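Local coordinates for uncharacterized protein (Staphylococcus aureus subsp. aureus Mu50, PDB 4QPV), which is of unknown function, a staphylococcal member of the DUF1672 family whose unique fold is built from a kinked-helix-beta-beta-beta repeat, at residues A40-F43 with S44-K48; S25-G29 with Q30-P34. All blocks are in the same frame, centred on the assembly; numbering follows the deposited sequence.

Contact 1 (A40-F43 with S44-K48); sequences AIEF and SKKHK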
loop_
_atom_site.group_PDB
_atom_site.type_symbol
_atom_site.label_atom_id
_atom_site.label_comp_id
_atom_site.label_asym_id
_atom_site.label_seq_id
_atom_site.Cartn_x
_atom_site.Cartn_y
_atom_site.Cartn_z
ATOM N N ALA A 40 10.145 -11.404 21.031
ATOM C CA ALA A 40 10.209 -10.365 19.994
ATOM C C ALA A 40 9.029 -9.392 20.128
ATOM O O ALA A 40 9.224 -8.176 20.064
ATOM C CB ALA A 40 10.225 -11.010 18.614
ATOM N N ILE A 41 7.802 -9.929 20.339
ATOM C CA ILE A 41 6.587 -9.130 20.553
ATOM C C ILE A 41 6.773 -8.251 21.800
ATOM O O ILE A 41 6.562 -7.045 21.722
ATOM C CB ILE A 41 5.336 -10.060 20.675
ATOM C CG1 ILE A 41 5.034 -10.738 19.322
ATOM C CG2 ILE A 41 4.106 -9.277 21.201
ATOM C CD1 ILE A 41 4.003 -11.960 19.425
ATOM N N GLU A 42 7.205 -8.838 22.930
ATOM C CA GLU A 42 7.444 -8.059 24.146
ATOM C C GLU A 42 8.523 -6.981 23.916
ATOM O O GLU A 42 8.358 -5.850 24.389
ATOM C CB GLU A 42 7.825 -8.985 25.324
ATOM C CG GLU A 42 8.209 -8.257 26.599
ATOM C CD GLU A 42 7.143 -7.599 27.459
ATOM O OE1 GLU A 42 5.990 -7.426 26.996
ATOM O OE2 GLU A 42 7.479 -7.245 28.615
ATOM N N PHE A 43 9.599 -7.317 23.168
ATOM C CA PHE A 43 10.679 -6.364 22.852
ATOM C C PHE A 43 10.133 -5.135 22.099
ATOM O O PHE A 43 10.486 -3.998 22.437
ATOM C CB PHE A 43 11.800 -7.044 22.031
ATOM C CG PHE A 43 13.027 -6.178 21.816
ATOM C CD1 PHE A 43 14.056 -6.164 22.748
ATOM C CD2 PHE A 43 13.144 -5.372 20.686
ATOM C CE1 PHE A 43 15.191 -5.361 22.553
ATOM C CE2 PHE A 43 14.276 -4.576 20.491
ATOM C CZ PHE A 43 15.292 -4.574 21.429
ATOM N N SER A 44 9.261 -5.364 21.093
ATOM C CA SER A 44 8.671 -4.296 20.281
ATOM C C SER A 44 7.888 -3.287 21.151
ATOM O O SER A 44 7.847 -2.104 20.832
ATOM C CB SER A 44 7.757 -4.880 19.203
ATOM O OG SER A 44 6.516 -5.319 19.727
ATOM N N LYS A 45 7.262 -3.764 22.224
ATOM C CA LYS A 45 6.475 -2.921 23.124
ATOM C C LYS A 45 7.380 -2.098 24.043
ATOM O O LYS A 45 7.069 -0.951 24.339
ATOM C CB LYS A 45 5.519 -3.786 23.961
ATOM C CG LYS A 45 4.423 -4.435 23.141
ATOM C CD LYS A 45 3.732 -5.512 23.957
ATOM C CE LYS A 45 2.686 -6.273 23.179
ATOM N NZ LYS A 45 2.190 -7.436 23.964
ATOM N N LYS A 46 8.494 -2.673 24.475
ATOM C CA LYS A 46 9.416 -2.010 25.394
ATOM C C LYS A 46 10.295 -0.953 24.707
ATOM O O LYS A 46 10.855 -0.090 25.396
ATOM C CB LYS A 46 10.302 -3.059 26.077
ATOM C CG LYS A 46 9.583 -3.855 27.162
ATOM C CD LYS A 46 9.537 -3.106 28.481
ATOM C CE LYS A 46 8.659 -3.799 29.493
ATOM N NZ LYS A 46 8.404 -2.912 30.652
ATOM N N HIS A 47 10.422 -1.013 23.363
ATOM C CA HIS A 47 11.298 -0.101 22.624
ATOM C C HIS A 47 10.588 0.522 21.424
ATOM O O HIS A 47 11.234 0.860 20.437
ATOM C CB HIS A 47 12.571 -0.847 22.163
ATOM C CG HIS A 47 13.263 -1.544 23.286
ATOM N ND1 HIS A 47 14.087 -0.852 24.164
ATOM C CD2 HIS A 47 13.142 -2.821 23.708
ATOM C CE1 HIS A 47 14.459 -1.738 25.072
ATOM N NE2 HIS A 47 13.921 -2.937 24.834
ATOM N N LYS A 48 9.270 0.724 21.541
ATOM C CA LYS A 48 8.416 1.297 20.507
ATOM C C LYS A 48 8.975 2.632 19.988
ATOM O O LYS A 48 9.130 2.758 18.783
ATOM C CB LYS A 48 6.986 1.467 21.059
ATOM C CG LYS A 48 5.979 2.028 20.067
ATOM C CD LYS A 48 4.690 2.420 20.783
ATOM C CE LYS A 48 3.722 3.155 19.884
ATOM N NZ LYS A 48 2.620 3.788 20.664
HETATM O O HOH W 1 4.227 -9.089 25.059
#
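The carbonyl oxygen Ile41 O is gripped twice from the following turn: Ser44 OG donates a short 2.6 Å hydrogen bond to it, and Lys45 N adds a long, weak one. These bonds belong to the last turn of helix 38-46, just before the helical path breaks at His47, the N-cap of helix 48-63. A small serine suits this buried position against Val79 of strand 78-87. Its chi1 of 76° sets OG between the backbone N and the carbonyl carbon, turned back along the helix to Ile41 O.

On the exposed side, Glu42 and Lys45 share a water, which donates to Glu42 OE1 and accepts from Lys45 NZ at 2.8 Å; carboxylate and ammonium, 4.9 Å apart from OE1 to NZ, thus meet through solvent. The extended Lys45 chain runs alongside Ile41, its NZ 3.8 Å from the methyl Ile41 CG2. Lys46 lies beside Glu42 in the same direction, with methylene CE near OE2.

Toward the helix end the hydrogen bonds change: Lys46 N still reaches Glu42 O at 3.2 Å, whereas His47 N and Lys46 N both bond weakly to Phe43 O. Phe43 and His47 suit this end because flat rings can lie against each other; Ile103 touches both, and Phe43 also packs on Val79. Their ring planes are 36° apart, and His47 CD2 sits 3.4 Å above the centre of one Phe43 face.

Contact 2 (S25-G29 with Q30-P34); sequences SKYVG and QGFQP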
loop_
_atom_site.group_PDB
_atom_site.type_symbol
_atom_site.label_atom_id
_atom_site.label_comp_id
_atom_site.label_asym_id
_atom_site.label_seq_id
_atom_site.Cartn_x
_atom_site.Cartn_y
_atom_site.Cartn_z
ATOM N N SER A 25 -15.648 -3.717 8.134
ATOM C CA SER A 25 -16.101 -2.373 8.535
ATOM C C SER A 25 -15.778 -2.053 10.011
ATOM O O SER A 25 -15.718 -0.885 10.387
ATOM C CB SER A 25 -17.605 -2.245 8.299
ATOM O OG SER A 25 -18.297 -3.162 9.127
ATOM N N LYS A 26 -15.574 -3.071 10.839
ATOM C CA LYS A 26 -15.288 -2.876 12.247
ATOM C C LYS A 26 -13.815 -3.202 12.594
ATOM O O LYS A 26 -13.386 -2.993 13.735
ATOM C CB LYS A 26 -16.264 -3.717 13.089
ATOM C CG LYS A 26 -17.703 -3.207 12.962
ATOM C CD LYS A 26 -18.749 -4.193 13.426
ATOM C CE LYS A 26 -20.129 -3.719 13.016
ATOM N NZ LYS A 26 -21.184 -4.713 13.345
ATOM N N TYR A 27 -13.050 -3.720 11.630
ATOM C CA TYR A 27 -11.665 -4.067 11.907
ATOM C C TYR A 27 -10.746 -2.825 11.831
ATOM O O TYR A 27 -10.698 -2.149 10.804
ATOM C CB TYR A 27 -11.206 -5.146 10.937
ATOM C CG TYR A 27 -9.754 -5.536 11.114
ATOM C CD1 TYR A 27 -9.335 -6.251 12.234
ATOM C CD2 TYR A 27 -8.810 -5.251 10.128
ATOM C CE1 TYR A 27 -8.007 -6.637 12.390
ATOM C CE2 TYR A 27 -7.483 -5.661 10.257
ATOM C CZ TYR A 27 -7.093 -6.374 11.377
ATOM O OH TYR A 27 -5.799 -6.799 11.512
ATOM N N VAL A 28 -10.040 -2.535 12.932
ATOM C CA VAL A 28 -9.118 -1.400 13.012
ATOM C C VAL A 28 -7.670 -1.891 13.304
ATOM O O VAL A 28 -6.816 -1.094 13.688
ATOM C CB VAL A 28 -9.597 -0.295 14.014
ATOM C CG1 VAL A 28 -10.911 0.343 13.539
ATOM C CG2 VAL A 28 -9.712 -0.816 15.458
ATOM N N GLY A 29 -7.403 -3.179 13.073
ATOM C CA GLY A 29 -6.072 -3.746 13.293
ATOM C C GLY A 29 -5.894 -4.484 14.607
ATOM O O GLY A 29 -4.775 -4.910 14.927
ATOM N N GLN A 30 -6.989 -4.665 15.387
ATOM C CA GLN A 30 -6.867 -5.366 16.679
ATOM C C GLN A 30 -6.498 -6.841 16.413
ATOM O O GLN A 30 -7.049 -7.464 15.510
ATOM C CB GLN A 30 -8.142 -5.221 17.555
ATOM C CG GLN A 30 -9.433 -5.759 16.940
ATOM C CD GLN A 30 -10.197 -4.716 16.139
ATOM O OE1 GLN A 30 -9.752 -4.236 15.095
ATOM N NE2 GLN A 30 -11.399 -4.393 16.587
ATOM N N GLY A 31 -5.476 -7.322 17.103
ATOM C CA GLY A 31 -5.008 -8.690 16.917
ATOM C C GLY A 31 -3.997 -8.879 15.799
ATOM O O GLY A 31 -3.480 -9.981 15.636
ATOM N N PHE A 32 -3.680 -7.812 15.021
ATOM C CA PHE A 32 -2.695 -7.915 13.938
ATOM C C PHE A 32 -1.357 -8.361 14.482
ATOM O O PHE A 32 -0.811 -7.745 15.413
ATOM C CB PHE A 32 -2.541 -6.592 13.163
ATOM C CG PHE A 32 -1.419 -6.602 12.137
ATOM C CD1 PHE A 32 -1.460 -7.461 11.045
ATOM C CD2 PHE A 32 -0.323 -5.754 12.272
ATOM C CE1 PHE A 32 -0.440 -7.450 10.082
ATOM C CE2 PHE A 32 0.693 -5.742 11.320
ATOM C CZ PHE A 32 0.641 -6.602 10.233
ATOM N N GLN A 33 -0.842 -9.469 13.946
ATOM C CA GLN A 33 0.441 -9.997 14.411
ATOM C C GLN A 33 1.145 -10.826 13.347
ATOM O O GLN A 33 0.793 -11.991 13.171
ATOM C CB GLN A 33 0.257 -10.868 15.689
ATOM C CG GLN A 33 1.565 -11.380 16.336
ATOM C CD GLN A 33 2.553 -10.255 16.577
ATOM O OE1 GLN A 33 3.548 -10.093 15.861
ATOM N NE2 GLN A 33 2.242 -9.398 17.518
ATOM N N PRO A 34 2.205 -10.295 12.700
ATOM C CA PRO A 34 3.007 -11.137 11.796
ATOM C C PRO A 34 3.654 -12.317 12.552
ATOM O O PRO A 34 3.817 -12.246 13.782
ATOM C CB PRO A 34 4.073 -10.155 11.266
ATOM C CG PRO A 34 3.441 -8.792 11.413
ATOM C CD PRO A 34 2.749 -8.919 12.747
HETATM O O HOH W 2 -13.655 -2.193 16.094
#
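Gln30 folds its side chain back on the residues before it, so that OE1 accepts a hydrogen bond from Val28 N at 2.8 Å. The bond is nearly straight, 161° at the hydrogen, and the donor lies in the carbonyl plane of the amide. At the other corner of the same amide, NE2 donates to a water that in turn donates to Lys26 O, which should help to hold the amide's rotation. With CG between the backbone N and the carbonyl carbon and a bend at chi2, the amide comes back over the chain. Glutamine suits the place because one flat group offers both acceptor and donor.

The Tyr27 ring runs nearly parallel to the amide, their planes 14° apart, but displaced, with OE1 near its rim at CD1. Gly29 N stands 3.4 Å above the centre of one ring face, while Gln30 O approaches the edge at CE1. Gln30 N is buried without a partner in the model.

The chain kinks through a type II beta turn from Gly29 to Phe32, closed by Phe32 N donating to Gly29 O at 3.1 Å, and then runs on in nearly its former direction. Gly31 has a positive phi of 87°, as Gly29 also does; in both places a side chain would press on the preceding carbonyl oxygen, so glycine fits.

Further out, tyrosine suits position 27 because its ring fills a buried place against helix 159-165 while OH hydrogen-bonds to Thr271 O. Thr158 OG1 bonds to Tyr27 O, and the Phe32 ring meets that of Phe82 steeply.

How the contacts relate
Contact 2 precedes contact 1 along the chain: residues 25-34 form the loop that leaves strand 21-23, and residues 40-48 span the end of helix 38-46 and the break leading into helix 48-63. Their centres are 18 Å apart, on the same side of the chain's centre, yet they touch where the side chain of Ile41 packs on Gln33. Both reach the antiparallel sheet 67-75, 78-87, 90-98, contact 1 through Val79 and contact 2 through Asn71, Val73 and Phe82. Contact 2 also packs on helix 159-165. The N-terminal segment therefore bridges from the region of that helix to the three-stranded sheet before the helices begin.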